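Long-range contacts in cleavage stimulation factor 77 (Encephalitozoon cuniculi, PDB 2UY1), which probably takes part in mRNA 3'-end processing as a helical-repeat scaffold of the cleavage stimulation factor and may bind mRNA: residues W82-L87 with L116-G121; S122-W127 with P151-S156; D352-K357 with A418-L423; E359-L364 with A375-L380. All coordinates share one frame; numbering follows the deposited sequence.

Contact 1: W82-L87 with L116-G121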
loop_
_atom_site.group_PDB
_atom_site.type_symbol
_atom_site.label_atom_id
_atom_site.label_comp_id
_atom_site.label_asym_id
_atom_site.label_seq_id
_atom_site.Cartn_x
_atom_site.Cartn_y
_atom_site.Cartn_z
ATOM N N TRP B 82 1.722 -42.795 -17.989
ATOM C CA TRP B 82 3.048 -42.907 -17.384
ATOM C C TRP B 82 3.142 -44.019 -16.359
ATOM O O TRP B 82 4.176 -44.207 -15.775
ATOM C CB TRP B 82 3.456 -41.585 -16.696
ATOM C CG TRP B 82 2.250 -40.859 -16.045
ATOM C CD1 TRP B 82 1.834 -40.944 -14.747
ATOM C CD2 TRP B 82 1.303 -39.999 -16.720
ATOM N NE1 TRP B 82 0.702 -40.166 -14.558
ATOM C CE2 TRP B 82 0.348 -39.586 -15.751
ATOM C CE3 TRP B 82 1.172 -39.538 -18.048
ATOM C CZ2 TRP B 82 -0.724 -38.734 -16.070
ATOM C CZ3 TRP B 82 0.114 -38.699 -18.360
ATOM C CH2 TRP B 82 -0.826 -38.299 -17.368
ATOM N N ASP B 83 2.069 -44.743 -16.110
ATOM C CA ASP B 83 2.181 -45.893 -15.234
ATOM C C ASP B 83 1.607 -47.151 -15.882
ATOM O O ASP B 83 1.087 -48.026 -15.196
ATOM C CB ASP B 83 1.491 -45.604 -13.906
ATOM C CG ASP B 83 2.191 -46.240 -12.723
ATOM O OD1 ASP B 83 3.407 -46.552 -12.808
ATOM O OD2 ASP B 83 1.519 -46.393 -11.687
ATOM N N SER B 84 1.744 -47.249 -17.202
ATOM C CA SER B 84 1.134 -48.319 -17.975
ATOM C C SER B 84 2.015 -49.576 -18.094
ATOM O O SER B 84 1.601 -50.562 -18.712
ATOM C CB SER B 84 0.758 -47.804 -19.363
ATOM O OG SER B 84 1.891 -47.197 -19.974
ATOM N N TYR B 85 3.204 -49.518 -17.506
ATOM C CA TYR B 85 4.256 -50.529 -17.653
ATOM C C TYR B 85 3.835 -51.975 -17.335
ATOM O O TYR B 85 4.100 -52.872 -18.127
ATOM C CB TYR B 85 5.502 -50.121 -16.862
ATOM C CG TYR B 85 6.458 -51.263 -16.593
ATOM C CD1 TYR B 85 7.421 -51.643 -17.543
ATOM C CD2 TYR B 85 6.383 -51.991 -15.395
ATOM C CE1 TYR B 85 8.307 -52.727 -17.288
ATOM C CE2 TYR B 85 7.251 -53.062 -15.135
ATOM C CZ TYR B 85 8.204 -53.429 -16.076
ATOM O OH TYR B 85 9.061 -54.486 -15.791
ATOM N N GLY B 86 3.185 -52.193 -16.192
ATOM C CA GLY B 86 2.680 -53.512 -15.843
ATOM C C GLY B 86 1.581 -53.914 -16.812
ATOM O O GLY B 86 1.463 -55.083 -17.179
ATOM N N LEU B 87 0.784 -52.944 -17.243
ATOM C CA LEU B 87 -0.227 -53.200 -18.259
ATOM C C LEU B 87 0.431 -53.571 -19.600
ATOM O O LEU B 87 0.005 -54.528 -20.219
ATOM C CB LEU B 87 -1.192 -52.015 -18.402
ATOM C CG LEU B 87 -2.319 -52.081 -19.442
ATOM C CD1 LEU B 87 -3.362 -53.175 -19.112
ATOM C CD2 LEU B 87 -2.967 -50.730 -19.534
ATOM N N LEU B 116 7.425 -48.090 -26.030
ATOM C CA LEU B 116 8.662 -47.342 -26.200
ATOM C C LEU B 116 8.451 -45.884 -26.670
ATOM O O LEU B 116 9.310 -45.031 -26.447
ATOM C CB LEU B 116 9.614 -48.111 -27.140
ATOM C CG LEU B 116 10.429 -49.242 -26.487
ATOM C CD1 LEU B 116 11.039 -50.198 -27.497
ATOM C CD2 LEU B 116 11.509 -48.676 -25.622
ATOM N N GLN B 117 7.306 -45.589 -27.284
ATOM C CA GLN B 117 6.969 -44.209 -27.630
ATOM C C GLN B 117 6.221 -43.448 -26.535
ATOM O O GLN B 117 5.810 -42.295 -26.742
ATOM C CB GLN B 117 6.180 -44.143 -28.948
ATOM C CG GLN B 117 7.030 -43.754 -30.167
ATOM C CD GLN B 117 6.435 -44.239 -31.484
ATOM O OE1 GLN B 117 5.240 -44.584 -31.557
ATOM N NE2 GLN B 117 7.267 -44.270 -32.537
ATOM N N THR B 118 6.029 -44.083 -25.382
ATOM C CA THR B 118 5.418 -43.397 -24.221
ATOM C C THR B 118 6.361 -43.235 -23.010
ATOM O O THR B 118 6.964 -44.207 -22.523
ATOM C CB THR B 118 4.059 -44.011 -23.793
ATOM O OG1 THR B 118 4.274 -45.294 -23.172
ATOM C CG2 THR B 118 3.098 -44.120 -25.005
ATOM N N PRO B 119 6.513 -41.983 -22.539
ATOM C CA PRO B 119 7.257 -41.772 -21.306
ATOM C C PRO B 119 6.499 -42.479 -20.174
ATOM O O PRO B 119 5.299 -42.217 -19.987
ATOM C CB PRO B 119 7.230 -40.244 -21.132
ATOM C CG PRO B 119 6.865 -39.694 -22.469
ATOM C CD PRO B 119 6.003 -40.731 -23.112
ATOM N N MET B 120 7.172 -43.390 -19.465
ATOM C CA MET B 120 6.553 -44.162 -18.393
ATOM C C MET B 120 7.614 -44.635 -17.413
ATOM O O MET B 120 8.790 -44.682 -17.758
ATOM C CB MET B 120 5.807 -45.380 -18.966
ATOM C CG MET B 120 6.678 -46.374 -19.765
ATOM S SD MET B 120 5.893 -47.999 -19.914
ATOM C CE MET B 120 4.560 -47.617 -21.000
ATOM N N GLY B 121 7.206 -44.967 -16.186
ATOM C CA GLY B 121 8.128 -45.550 -15.231
ATOM C C GLY B 121 8.530 -46.956 -15.658
ATOM O O GLY B 121 7.669 -47.773 -16.006
#
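Trp82 and Gly121 join two loops of the all-helical HAT (half-a-TPR) fold, the turn entering helix 85-90 and the connection running to helix 124-127. Gly121 N donates to Trp82 O at 3.2 Å in a nearly straight bond, 167° at the hydrogen, although the donor stands somewhat out of the carbonyl plane. The same oxygen also receives a CA-H contact from Met120 CA at 3.5 Å. In the other direction, Trp82 CA offers its hydrogen to Pro119 O, likewise at 3.5 Å. The two backbones are therefore stitched together locally, without any regular strand. Trp82 meets the loop with its base alone: CB is 3.8 Å from Pro119 O, while the indole turns to other partners, meeting Tyr204 and Phe200 edge-to-face. Met120 is the side chain that spans the gap. Its CG lies between the backbone N and the carbonyl carbon (chi1 60°), and after an extended second torsion the chain bends at chi3 (70°), which lays the thioether alongside the start of helix 85-90. SD rests 3.7 Å from Tyr85 CB, on the root of that side chain and not on its ring. Two nearby hydroxyls turn back to their own loops, Ser84 OG bonding to Tyr81 O and Thr118 OG1 to Ala115 O. With CG placed opposite the backbone N, the Tyr85 ring passes Met120 toward Ser122, Glu125 and Leu126. Gly121 O lies oblique to that ring; its shortest approach to the side chain is to Tyr85 CB, 3.3 Å.

Contact 2: S122-W127 with P151-S156. Unlike the reference sequence in segment 151-156: Leu152 (reference Ile).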
loop_
_atom_site.group_PDB
_atom_site.type_symbol
_atom_site.label_atom_id
_atom_site.label_comp_id
_atom_site.label_asym_id
_atom_site.label_seq_id
_atom_site.Cartn_x
_atom_site.Cartn_y
_atom_site.Cartn_z
ATOM N N SER B 122 9.831 -47.241 -15.624
ATOM C CA SER B 122 10.364 -48.561 -15.970
ATOM C C SER B 122 10.440 -48.835 -17.490
ATOM O O SER B 122 10.438 -50.004 -17.903
ATOM C CB SER B 122 9.608 -49.711 -15.254
ATOM O OG SER B 122 9.491 -49.520 -13.854
ATOM N N LEU B 123 10.527 -47.780 -18.305
ATOM C CA LEU B 123 10.633 -47.954 -19.749
ATOM C C LEU B 123 11.932 -48.691 -20.114
ATOM O O LEU B 123 11.987 -49.422 -21.123
ATOM C CB LEU B 123 10.552 -46.604 -20.501
ATOM C CG LEU B 123 10.444 -46.692 -22.045
ATOM C CD1 LEU B 123 9.292 -47.601 -22.484
ATOM C CD2 LEU B 123 10.352 -45.339 -22.753
ATOM N N SER B 124 12.963 -48.497 -19.287
ATOM C CA SER B 124 14.290 -49.070 -19.520
ATOM C C SER B 124 14.281 -50.596 -19.322
ATOM O O SER B 124 15.150 -51.316 -19.848
ATOM C CB SER B 124 15.330 -48.395 -18.620
ATOM O OG SER B 124 15.536 -47.039 -18.991
ATOM N N GLU B 125 13.272 -51.056 -18.578
ATOM C CA GLU B 125 13.036 -52.470 -18.270
ATOM C C GLU B 125 12.060 -53.058 -19.303
ATOM O O GLU B 125 11.588 -54.189 -19.165
ATOM C CB GLU B 125 12.508 -52.629 -16.823
ATOM C CG GLU B 125 13.431 -52.070 -15.692
ATOM C CD GLU B 125 13.450 -50.508 -15.564
ATOM O OE1 GLU B 125 13.285 -49.789 -16.579
ATOM O OE2 GLU B 125 13.659 -49.986 -14.439
ATOM N N LEU B 126 11.774 -52.260 -20.332
ATOM C CA LEU B 126 10.978 -52.661 -21.492
ATOM C C LEU B 126 11.861 -52.614 -22.745
ATOM O O LEU B 126 11.703 -53.436 -23.664
ATOM C CB LEU B 126 9.783 -51.714 -21.671
ATOM C CG LEU B 126 8.353 -52.199 -21.893
ATOM C CD1 LEU B 126 7.902 -53.201 -20.841
ATOM C CD2 LEU B 126 7.421 -50.994 -21.879
ATOM N N TRP B 127 12.774 -51.647 -22.777
ATOM C CA TRP B 127 13.830 -51.609 -23.772
ATOM C C TRP B 127 14.727 -52.833 -23.618
ATOM O O TRP B 127 14.844 -53.625 -24.551
ATOM C CB TRP B 127 14.645 -50.317 -23.671
ATOM C CG TRP B 127 15.768 -50.222 -24.642
ATOM C CD1 TRP B 127 17.103 -50.324 -24.366
ATOM C CD2 TRP B 127 15.672 -49.994 -26.060
ATOM N NE1 TRP B 127 17.839 -50.169 -25.512
ATOM C CE2 TRP B 127 16.989 -49.966 -26.568
ATOM C CE3 TRP B 127 14.602 -49.811 -26.948
ATOM C CZ2 TRP B 127 17.267 -49.763 -27.927
ATOM C CZ3 TRP B 127 14.877 -49.604 -28.292
ATOM C CH2 TRP B 127 16.202 -49.586 -28.769
ATOM N N PRO B 151 16.923 -44.176 -30.844
ATOM C CA PRO B 151 16.427 -42.795 -30.755
ATOM C C PRO B 151 15.084 -42.630 -30.047
ATOM O O PRO B 151 14.962 -41.770 -29.166
ATOM C CB PRO B 151 16.309 -42.384 -32.228
ATOM C CG PRO B 151 17.511 -43.065 -32.851
ATOM C CD PRO B 151 17.574 -44.418 -32.154
ATOM N N LEU B 152 14.096 -43.443 -30.424
ATOM C CA LEU B 152 12.725 -43.252 -29.960
ATOM C C LEU B 152 12.572 -43.477 -28.460
ATOM O O LEU B 152 11.959 -42.647 -27.762
ATOM C CB LEU B 152 11.742 -44.103 -30.781
ATOM C CG LEU B 152 11.695 -43.751 -32.281
ATOM C CD1 LEU B 152 11.060 -44.879 -33.134
ATOM C CD2 LEU B 152 11.012 -42.392 -32.524
ATOM N N PHE B 153 13.148 -44.582 -27.978
ATOM C CA PHE B 153 13.212 -44.887 -26.554
ATOM C C PHE B 153 13.955 -43.790 -25.765
ATOM O O PHE B 153 13.444 -43.290 -24.767
ATOM C CB PHE B 153 13.858 -46.265 -26.341
ATOM C CG PHE B 153 14.581 -46.420 -25.009
ATOM C CD1 PHE B 153 13.893 -46.799 -23.858
ATOM C CD2 PHE B 153 15.966 -46.198 -24.916
ATOM C CE1 PHE B 153 14.565 -46.958 -22.630
ATOM C CE2 PHE B 153 16.639 -46.344 -23.711
ATOM C CZ PHE B 153 15.932 -46.736 -22.561
ATOM N N GLN B 154 15.155 -43.427 -26.219
ATOM C CA GLN B 154 15.975 -42.404 -25.558
ATOM C C GLN B 154 15.143 -41.163 -25.312
ATOM O O GLN B 154 15.151 -40.638 -24.199
ATOM C CB GLN B 154 17.178 -42.008 -26.417
ATOM C CG GLN B 154 18.343 -42.957 -26.380
ATOM C CD GLN B 154 19.421 -42.598 -27.409
ATOM O OE1 GLN B 154 19.177 -41.842 -28.365
ATOM N NE2 GLN B 154 20.615 -43.142 -27.214
ATOM N N SER B 155 14.455 -40.712 -26.367
ATOM C CA SER B 155 13.518 -39.570 -26.338
ATOM C C SER B 155 12.397 -39.726 -25.290
ATOM O O SER B 155 12.145 -38.809 -24.500
ATOM C CB SER B 155 12.930 -39.355 -27.742
ATOM O OG SER B 155 11.907 -38.369 -27.769
ATOM N N SER B 156 11.729 -40.885 -25.282
ATOM C CA SER B 156 10.679 -41.144 -24.301
ATOM C C SER B 156 11.222 -41.322 -22.858
ATOM O O SER B 156 10.497 -41.118 -21.883
ATOM C CB SER B 156 9.836 -42.342 -24.740
ATOM O OG SER B 156 9.090 -42.026 -25.894
#
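Phe153 lies flat against Trp127, its ring stacked face to face on the five-membered ring of the indole. The centroids are 4.2 Å apart and the planes deviate by only 13°. The overlap is not symmetrical: Trp127 CG stands over the centre of the phenyl ring, whereas Phe153 CD2 sits toward the rim of the indole. Trp127 CB adds a CH-pi contact on the same phenyl face, 3.8 Å from the centroid. Both side chains leave their backbones roughly anti to N (chi1 179° for Trp127, 152° for Phe153), which carries each ring out between the two helices, where the side chains meet at a slant. Ser124 OG lies in the plane of the phenyl ring at its edge, 3.6 Å from Phe153 CZ. Leu123 slides past the ring in the opposite direction, with CG 3.9 Å from Phe153 CD1. Its CD2 branch goes on to Ser156 CB at 3.6 Å, while Ser156 OG turns to Leu116 O for a hydrogen bond. Leu116 also packs on both Trp127 and Phe153. Aromatic and aliphatic packing between the short helix 124-127 and the start of helix 150-167, with no hydrogen bond across it, is consistent with the side-chain packing that joins successive helices in a HAT-repeat (TPR-like) fold.

Contact 3: D352-K357 with A418-L423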
loop_
_atom_site.group_PDB
_atom_site.type_symbol
_atom_site.label_atom_id
_atom_site.label_comp_id
_atom_site.label_asym_id
_atom_site.label_seq_id
_atom_site.Cartn_x
_atom_site.Cartn_y
_atom_site.Cartn_z
ATOM N N ASP B 352 -24.126 4.609 4.157
ATOM C CA ASP B 352 -23.033 4.224 5.033
ATOM C C ASP B 352 -21.958 3.377 4.332
ATOM O O ASP B 352 -21.216 2.696 5.006
ATOM C CB ASP B 352 -23.560 3.390 6.230
ATOM C CG ASP B 352 -24.483 4.194 7.169
ATOM O OD1 ASP B 352 -24.223 5.409 7.402
ATOM O OD2 ASP B 352 -25.473 3.604 7.674
ATOM N N SER B 353 -21.885 3.379 3.006
ATOM C CA SER B 353 -20.890 2.552 2.312
ATOM C C SER B 353 -19.588 3.367 2.092
ATOM O O SER B 353 -19.542 4.187 1.220
ATOM C CB SER B 353 -21.423 2.108 0.938
ATOM O OG SER B 353 -20.435 1.341 0.211
ATOM N N THR B 354 -18.554 3.103 2.865
ATOM C CA THR B 354 -17.260 3.784 2.710
ATOM C C THR B 354 -16.617 3.473 1.314
ATOM O O THR B 354 -16.028 4.349 0.619
ATOM C CB THR B 354 -16.379 3.353 3.852
ATOM O OG1 THR B 354 -16.866 3.953 5.075
ATOM C CG2 THR B 354 -14.843 3.686 3.564
ATOM N N LEU B 355 -16.780 2.226 0.894
ATOM C CA LEU B 355 -16.421 1.820 -0.469
ATOM C C LEU B 355 -16.949 2.748 -1.512
ATOM O O LEU B 355 -16.227 3.196 -2.371
ATOM C CB LEU B 355 -17.000 0.439 -0.783
ATOM C CG LEU B 355 -16.680 -0.052 -2.198
ATOM C CD1 LEU B 355 -15.130 -0.237 -2.404
ATOM C CD2 LEU B 355 -17.467 -1.338 -2.390
ATOM N N LEU B 356 -18.246 3.009 -1.504
ATOM C CA LEU B 356 -18.812 3.839 -2.581
ATOM C C LEU B 356 -18.323 5.298 -2.427
ATOM O O LEU B 356 -18.151 6.025 -3.418
ATOM C CB LEU B 356 -20.351 3.756 -2.456
ATOM C CG LEU B 356 -21.579 3.878 -3.366
ATOM C CD1 LEU B 356 -21.492 3.251 -4.747
ATOM C CD2 LEU B 356 -22.667 3.138 -2.620
ATOM N N LYS B 357 -18.237 5.761 -1.174
ATOM C CA LYS B 357 -17.806 7.126 -0.896
ATOM C C LYS B 357 -16.382 7.391 -1.433
ATOM O O LYS B 357 -16.143 8.372 -2.188
ATOM C CB LYS B 357 -17.907 7.428 0.589
ATOM C CG LYS B 357 -19.338 7.520 1.129
ATOM C CD LYS B 357 -19.331 7.814 2.662
ATOM C CE LYS B 357 -20.722 7.456 3.307
ATOM N NZ LYS B 357 -20.516 7.129 4.791
ATOM N N ALA B 418 -12.679 11.151 13.858
ATOM C CA ALA B 418 -13.668 11.267 12.793
ATOM C C ALA B 418 -13.275 10.669 11.445
ATOM O O ALA B 418 -14.019 10.809 10.476
ATOM C CB ALA B 418 -14.008 12.768 12.582
ATOM N N ILE B 419 -12.100 10.070 11.312
ATOM C CA ILE B 419 -11.763 9.512 9.985
ATOM C C ILE B 419 -12.440 8.155 9.825
ATOM O O ILE B 419 -12.404 7.319 10.709
ATOM C CB ILE B 419 -10.258 9.382 9.765
ATOM C CG1 ILE B 419 -9.588 10.786 9.786
ATOM C CG2 ILE B 419 -9.936 8.472 8.540
ATOM C CD1 ILE B 419 -8.286 10.913 9.060
ATOM N N LEU B 420 -13.070 7.922 8.690
ATOM C CA LEU B 420 -13.685 6.613 8.499
ATOM C C LEU B 420 -12.589 5.543 8.492
ATOM O O LEU B 420 -11.468 5.775 8.004
ATOM C CB LEU B 420 -14.511 6.563 7.237
ATOM C CG LEU B 420 -15.697 7.493 7.145
ATOM C CD1 LEU B 420 -16.124 7.427 5.665
ATOM C CD2 LEU B 420 -16.778 7.023 8.129
ATOM N N PRO B 421 -12.889 4.368 9.061
ATOM C CA PRO B 421 -12.030 3.196 8.932
ATOM C C PRO B 421 -11.578 2.867 7.479
ATOM O O PRO B 421 -12.372 2.966 6.526
ATOM C CB PRO B 421 -12.927 2.053 9.498
ATOM C CG PRO B 421 -13.759 2.716 10.466
ATOM C CD PRO B 421 -14.088 4.080 9.867
ATOM N N PRO B 422 -10.298 2.481 7.298
ATOM C CA PRO B 422 -9.801 2.166 5.949
ATOM C C PRO B 422 -10.406 0.934 5.298
ATOM O O PRO B 422 -10.794 -0.046 5.990
ATOM C CB PRO B 422 -8.297 1.961 6.159
ATOM C CG PRO B 422 -8.161 1.664 7.643
ATOM C CD PRO B 422 -9.236 2.388 8.323
ATOM N N LEU B 423 -10.480 0.987 3.968
ATOM C CA LEU B 423 -10.737 -0.217 3.170
ATOM C C LEU B 423 -9.515 -1.126 3.245
ATOM O O LEU B 423 -8.397 -0.633 3.363
ATOM C CB LEU B 423 -11.033 0.127 1.714
ATOM C CG LEU B 423 -12.067 1.183 1.272
ATOM C CD1 LEU B 423 -12.230 1.141 -0.236
ATOM C CD2 LEU B 423 -13.403 1.005 1.942
#
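Thr354 meets Leu420 and Leu423 at the very start of helix 354-367, just after Ser353, the N-cap, whose OG accepts from Leu356 N at 3.2 Å. This capping bond closes the first turn, and Thr354, the next residue, faces loop 418-423. Its two branches part there. OG1, anti to the carbonyl carbon (chi1 -71°), lies 3.6 Å from Leu420 CD1. The methyl CG2 points the other way along the loop and presses on Leu423 CD2 at 3.4 Å, tighter than ordinary van der Waals contact. Leu355 follows, crossing Leu423 at about a right angle, with Leu355 CD1 and Leu423 CD1 3.9 Å apart; Leu355 also packs on His320 and Ile323 of helix 319-333. Lys357, one turn on from Thr354, adds only a loose aliphatic touch, CD to Leu420 CD1 at 4.4 Å, and its NZ extends to a long, weak ion pair with Glu381. The loop has a second anchor, a backbone hydrogen bond between Leu420 and Lys382, and Ile419 beside it packs on a polar side chain of another protein chain. Leucines spaced three apart on a proline-containing loop thus pack against the capped N-terminal turn of a helix at the surface of an all-helical HAT-repeat array.

Contact 4: E359-L364 with A375-L380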
loop_
_atom_site.group_PDB
_atom_site.type_symbol
_atom_site.label_atom_id
_atom_site.label_comp_id
_atom_site.label_asym_id
_atom_site.label_seq_id
_atom_site.Cartn_x
_atom_site.Cartn_y
_atom_site.Cartn_z
ATOM N N GLU B 359 -14.588 5.333 -3.623
ATOM C CA GLU B 359 -14.455 5.015 -5.024
ATOM C C GLU B 359 -15.095 6.087 -5.853
ATOM O O GLU B 359 -14.607 6.295 -6.914
ATOM C CB GLU B 359 -15.075 3.653 -5.390
ATOM C CG GLU B 359 -14.344 2.402 -4.880
ATOM C CD GLU B 359 -12.946 2.191 -5.479
ATOM O OE1 GLU B 359 -12.787 2.525 -6.653
ATOM O OE2 GLU B 359 -12.010 1.698 -4.779
ATOM N N PHE B 360 -16.172 6.733 -5.364
ATOM C CA PHE B 360 -16.825 7.882 -6.047
ATOM C C PHE B 360 -15.889 9.097 -6.027
ATOM O O PHE B 360 -15.732 9.721 -7.033
ATOM C CB PHE B 360 -18.114 8.290 -5.311
ATOM C CG PHE B 360 -19.030 9.277 -6.052
ATOM C CD1 PHE B 360 -18.798 9.675 -7.347
ATOM C CD2 PHE B 360 -20.199 9.759 -5.406
ATOM C CE1 PHE B 360 -19.645 10.552 -8.006
ATOM C CE2 PHE B 360 -21.034 10.633 -6.040
ATOM C CZ PHE B 360 -20.758 11.056 -7.327
ATOM N N PHE B 361 -15.347 9.459 -4.870
ATOM C CA PHE B 361 -14.475 10.606 -4.816
ATOM C C PHE B 361 -13.257 10.429 -5.677
ATOM O O PHE B 361 -12.890 11.340 -6.401
ATOM C CB PHE B 361 -14.114 10.999 -3.384
ATOM C CG PHE B 361 -13.022 12.053 -3.323
ATOM C CD1 PHE B 361 -13.289 13.381 -3.765
ATOM C CD2 PHE B 361 -11.735 11.711 -2.902
ATOM C CE1 PHE B 361 -12.268 14.387 -3.793
ATOM C CE2 PHE B 361 -10.700 12.719 -2.899
ATOM C CZ PHE B 361 -11.024 14.070 -3.346
ATOM N N LEU B 362 -12.636 9.270 -5.631
ATOM C CA LEU B 362 -11.323 9.080 -6.287
ATOM C C LEU B 362 -11.490 8.933 -7.785
ATOM O O LEU B 362 -10.616 9.288 -8.582
ATOM C CB LEU B 362 -10.573 7.872 -5.738
ATOM C CG LEU B 362 -10.072 7.946 -4.278
ATOM C CD1 LEU B 362 -9.506 6.606 -3.897
ATOM C CD2 LEU B 362 -9.017 9.085 -3.975
ATOM N N PHE B 363 -12.647 8.384 -8.161
ATOM C CA PHE B 363 -13.061 8.349 -9.555
ATOM C C PHE B 363 -13.226 9.788 -10.035
ATOM O O PHE B 363 -12.801 10.148 -11.102
ATOM C CB PHE B 363 -14.425 7.654 -9.710
ATOM C CG PHE B 363 -15.038 7.848 -11.078
ATOM C CD1 PHE B 363 -14.559 7.125 -12.190
ATOM C CD2 PHE B 363 -16.102 8.708 -11.262
ATOM C CE1 PHE B 363 -15.134 7.315 -13.475
ATOM C CE2 PHE B 363 -16.666 8.924 -12.545
ATOM C CZ PHE B 363 -16.174 8.231 -13.653
ATOM N N LEU B 364 -13.935 10.632 -9.308
ATOM C CA LEU B 364 -14.091 12.004 -9.882
ATOM C C LEU B 364 -12.715 12.742 -9.978
ATOM O O LEU B 364 -12.428 13.517 -10.889
ATOM C CB LEU B 364 -15.070 12.811 -9.012
ATOM C CG LEU B 364 -16.540 12.352 -9.053
ATOM C CD1 LEU B 364 -17.358 13.172 -8.053
ATOM C CD2 LEU B 364 -17.139 12.513 -10.476
ATOM N N ALA B 375 -16.884 19.429 -4.425
ATOM C CA ALA B 375 -18.224 19.465 -3.806
ATOM C C ALA B 375 -18.616 18.179 -3.099
ATOM O O ALA B 375 -19.270 18.217 -2.043
ATOM C CB ALA B 375 -19.272 19.807 -4.857
ATOM N N LEU B 376 -18.256 17.033 -3.686
ATOM C CA LEU B 376 -18.557 15.750 -3.050
ATOM C C LEU B 376 -17.737 15.566 -1.737
ATOM O O LEU B 376 -18.309 15.184 -0.682
ATOM C CB LEU B 376 -18.373 14.576 -4.027
ATOM C CG LEU B 376 -18.601 13.179 -3.450
ATOM C CD1 LEU B 376 -20.146 12.933 -3.137
ATOM C CD2 LEU B 376 -17.984 12.071 -4.329
ATOM N N PHE B 377 -16.420 15.803 -1.822
ATOM C CA PHE B 377 -15.515 15.764 -0.666
ATOM C C PHE B 377 -16.054 16.578 0.519
ATOM O O PHE B 377 -16.004 16.081 1.643
ATOM C CB PHE B 377 -14.141 16.280 -1.093
ATOM C CG PHE B 377 -13.039 16.099 -0.068
ATOM C CD1 PHE B 377 -12.348 14.878 0.061
ATOM C CD2 PHE B 377 -12.640 17.187 0.734
ATOM C CE1 PHE B 377 -11.293 14.739 1.010
ATOM C CE2 PHE B 377 -11.595 17.064 1.642
ATOM C CZ PHE B 377 -10.914 15.837 1.777
ATOM N N LYS B 378 -16.565 17.803 0.261
ATOM C CA LYS B 378 -17.166 18.698 1.274
ATOM C C LYS B 378 -18.364 18.110 2.022
ATOM O O LYS B 378 -18.438 18.245 3.226
ATOM C CB LYS B 378 -17.520 20.072 0.707
ATOM C CG LYS B 378 -16.318 20.953 0.373
ATOM C CD LYS B 378 -16.738 22.109 -0.527
ATOM C CE LYS B 378 -15.595 23.012 -0.883
ATOM N NZ LYS B 378 -15.850 23.579 -2.303
ATOM N N ARG B 379 -19.205 17.371 1.316
ATOM C CA ARG B 379 -20.383 16.657 1.844
ATOM C C ARG B 379 -20.167 15.295 2.524
ATOM O O ARG B 379 -21.087 14.792 3.208
ATOM C CB ARG B 379 -21.277 16.288 0.681
ATOM C CG ARG B 379 -21.724 17.400 -0.197
ATOM C CD ARG B 379 -22.460 16.733 -1.358
ATOM N NE ARG B 379 -22.999 15.498 -0.870
ATOM C CZ ARG B 379 -23.293 14.402 -1.579
ATOM N NH1 ARG B 379 -23.103 14.351 -2.876
ATOM N NH2 ARG B 379 -23.812 13.346 -0.942
ATOM N N LEU B 380 -19.047 14.636 2.244
ATOM C CA LEU B 380 -18.870 13.275 2.737
ATOM C C LEU B 380 -17.941 13.174 3.947
ATOM O O LEU B 380 -17.146 14.094 4.201
ATOM C CB LEU B 380 -18.283 12.375 1.641
ATOM C CG LEU B 380 -18.930 12.049 0.300
ATOM C CD1 LEU B 380 -17.854 11.330 -0.491
ATOM C CD2 LEU B 380 -20.214 11.206 0.441
#
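Leu376 drives one methyl, CD2, in among Phe360, Phe361 and Leu364. The closest touch is a CH-pi contact over a face of the Phe360 ring: Leu376 CD2 is 3.6 Å from the centroid, 22° off the ring normal and shifted toward the rim. The other branch, CD1, lies along the same ring, 3.8 Å from Phe360 CE2. Leu376 CD2 is also met by Phe361 CB at 4.1 Å and by Leu364 CD1 at 3.9 Å, the latter side chain crossing Leu376 at about a right angle. One residue on, Phe377 meets Phe361. Their rings are inclined at 42° and touch obliquely, with Phe377 CD1 above one face of Phe361 and 3.7 Å from Phe361 CZ. Leu376 CG is anti to the backbone N (chi1 177°), which carries the branched end out to the 359-364 helix. A second shell holds these groups. Phe360 lies against Phe343 and takes Tyr340 edge-to-face, both from helix 337-349, while Phe377 has Trp387 edge-to-face and a cation-pi partner in Lys382. The ammonium group of Lys382 also bonds to Phe377 O and Leu380 O, tying down the end of the helix where Leu380 leaves helical geometry. Segments 359-364 and 375-379 run roughly antiparallel, their axes 10.1 Å apart, consistent with the antiparallel helix packing of a HAT-type fold. Helix 337-349 packs on the Phe360 side, and helix 384-397 reaches Phe361 and Phe377 through Met390.

Overall arrangement
Contacts 1 and 2 adjoin each other, centres about 9 Å apart, and touch directly. Contacts 3 and 4 form a second pair, centres about 12 Å apart, both drawing on helix 354-367: contact 3 takes its capped start and contact 4 its middle. The pairs lie on opposite sides of the chain's centre; even the nearer two, contacts 1 and 3, have centres about 60 Å apart. Contacts 1 and 4 are buried, contact 2 partly so, and contact 3 is at the surface. Only contact 1 has a hydrogen bond across it, where loop backbone meets loop backbone; the others rely on side-chain packing, aromatic in contacts 2 and 4 and aliphatic in contact 3.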